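Side-chain contact in multifunctional non-homologous end joining DNA repair protein LigD (Mycobacterium tuberculosis, PDB 2IRU), which probably works with Ku in bacterial non-homologous end joining, processing and resealing DNA double-strand breaks, here represented by its polymerase domain: residues Pro172-Ser177 with Ala261-Pro266. Residues are numbered along the deposited sequence; the frame is centred on the assembly and turned at random.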
loop_
_atom_site.group_PDB
_atom_site.type_symbol
_atom_site.label_atom_id
_atom_site.label_comp_id
_atom_site.label_asym_id
_atom_site.label_seq_id
_atom_site.Cartn_x
_atom_site.Cartn_y
_atom_site.Cartn_z
ATOM N N PRO A 172 8.498 -8.303 2.025
ATOM C CA PRO A 172 7.392 -8.623 1.130
ATOM C C PRO A 172 6.010 -8.391 1.713
ATOM O O PRO A 172 5.793 -8.559 2.904
ATOM C CB PRO A 172 7.578 -10.126 0.854
ATOM C CG PRO A 172 8.332 -10.665 2.063
ATOM C CD PRO A 172 8.937 -9.478 2.816
ATOM N N VAL A 173 5.096 -8.016 0.837
ATOM C CA VAL A 173 3.717 -7.756 1.231
ATOM C C VAL A 173 2.822 -8.290 0.121
ATOM O O VAL A 173 2.845 -7.765 -1.012
ATOM C CB VAL A 173 3.434 -6.234 1.415
ATOM C CG1 VAL A 173 1.980 -6.045 1.806
ATOM C CG2 VAL A 173 4.347 -5.623 2.476
ATOM N N THR A 174 2.063 -9.349 0.403
ATOM C CA THR A 174 1.147 -9.869 -0.626
ATOM C C THR A 174 0.052 -8.803 -0.762
ATOM O O THR A 174 -0.439 -8.309 0.244
ATOM C CB THR A 174 0.612 -11.278 -0.329
ATOM O OG1 THR A 174 0.171 -11.404 1.033
ATOM C CG2 THR A 174 1.739 -12.326 -0.611
ATOM N N SER A 175 -0.276 -8.442 -1.984
ATOM C CA SER A 175 -1.123 -7.256 -2.239
ATOM C C SER A 175 -2.585 -7.414 -1.862
ATOM O O SER A 175 -3.287 -6.396 -1.796
ATOM C CB SER A 175 -1.082 -6.874 -3.732
ATOM O OG SER A 175 -1.801 -7.805 -4.497
ATOM N N GLY A 176 -3.072 -8.647 -1.645
ATOM C CA GLY A 176 -4.505 -8.910 -1.430
ATOM C C GLY A 176 -5.262 -9.158 -2.722
ATOM O O GLY A 176 -6.386 -9.629 -2.705
ATOM N N SER A 177 -4.624 -8.825 -3.843
ATOM C CA SER A 177 -5.192 -9.044 -5.167
ATOM C C SER A 177 -4.470 -10.192 -5.851
ATOM O O SER A 177 -4.808 -11.348 -5.632
ATOM C CB SER A 177 -5.101 -7.752 -5.993
ATOM O OG SER A 177 -5.974 -6.787 -5.458
ATOM N N ALA A 261 10.140 -16.767 4.386
ATOM C CA ALA A 261 9.856 -18.206 4.436
ATOM C C ALA A 261 8.423 -18.506 4.026
ATOM O O ALA A 261 8.152 -19.526 3.391
ATOM C CB ALA A 261 10.181 -18.799 5.819
ATOM N N GLU A 262 7.513 -17.581 4.329
ATOM C CA GLU A 262 6.142 -17.731 3.874
ATOM C C GLU A 262 6.030 -17.789 2.348
ATOM O O GLU A 262 5.191 -18.504 1.814
ATOM C CB GLU A 262 5.257 -16.622 4.474
ATOM C CG GLU A 262 4.773 -17.017 5.882
ATOM C CD GLU A 262 4.202 -15.881 6.692
ATOM O OE1 GLU A 262 4.138 -14.733 6.179
ATOM O OE2 GLU A 262 3.830 -16.141 7.874
ATOM N N LEU A 263 6.868 -17.024 1.647
ATOM C CA LEU A 263 6.831 -17.014 0.184
ATOM C C LEU A 263 7.251 -18.337 -0.432
ATOM O O LEU A 263 6.891 -18.611 -1.576
ATOM C CB LEU A 263 7.689 -15.886 -0.392
ATOM C CG LEU A 263 7.212 -14.461 -0.182
ATOM C CD1 LEU A 263 7.878 -13.522 -1.193
ATOM C CD2 LEU A 263 5.686 -14.336 -0.254
ATOM N N ASP A 264 7.987 -19.154 0.330
ATOM C CA ASP A 264 8.458 -20.475 -0.120
ATOM C C ASP A 264 7.363 -21.542 -0.130
ATOM O O ASP A 264 7.611 -22.688 -0.532
ATOM C CB ASP A 264 9.609 -20.992 0.763
ATOM C CG ASP A 264 10.652 -19.936 1.064
ATOM O OD1 ASP A 264 10.291 -18.746 1.177
ATOM O OD2 ASP A 264 11.831 -20.295 1.230
ATOM N N ASP A 265 6.173 -21.179 0.343
ATOM C CA ASP A 265 5.052 -22.093 0.365
ATOM C C ASP A 265 4.354 -22.148 -0.998
ATOM O O ASP A 265 3.811 -21.145 -1.459
ATOM C CB ASP A 265 4.067 -21.723 1.472
ATOM C CG ASP A 265 3.181 -22.896 1.885
ATOM O OD1 ASP A 265 2.797 -23.699 1.009
ATOM O OD2 ASP A 265 2.851 -22.987 3.089
ATOM N N PRO A 266 4.361 -23.332 -1.647
ATOM C CA PRO A 266 3.701 -23.465 -2.953
ATOM C C PRO A 266 2.194 -23.183 -2.872
ATOM O O PRO A 266 1.574 -22.839 -3.882
ATOM C CB PRO A 266 3.962 -24.928 -3.338
ATOM C CG PRO A 266 4.286 -25.618 -2.062
ATOM C CD PRO A 266 4.964 -24.601 -1.202
#
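Leu263 turns its two methyl groups toward Pro172 and Thr174, joining the short helix 260-263 to strand 171-174 of the mixed sheet in the LigD primase-polymerase domain. Along the second segment, the CB of Glu262 faces the strand, but its carboxylate is engaged elsewhere, with OE2 in a salt bridge to Arg279 and OE1 accepting from the backbone N of Thr259. Leu263 then carries the contact. Its CG stands anti to the carbonyl carbon (chi1 -69°), which sends the forked end across to the sheet, where CD1 meets CB of Pro172 at 4.0 Å. Proline suits this strand position because its ring offers an apolar surface; lacking an N-H, it bonds through its carbonyl to the backbone of Arg258, just after the neighbouring strand 253-257. The leucine also touches Leu180 and Leu268, so its branches are buried among apolar groups. Asp264 N is bonded to Ala261 O at 3.1 Å. Asp265 and Pro266 are exposed, and Asp265 OD1 accepts from the backbone N of Ala267. Thr174 is two-sided: OG1 is hydrogen-bonded to Arg258, whereas the methyl faces the leucine. Just beyond it, Ser175, Gly176 and Ser177 probably contribute to the substrate site of the polymerase. Thr174 CG2 stays at a looser 4.4 Å from Leu263 CD2.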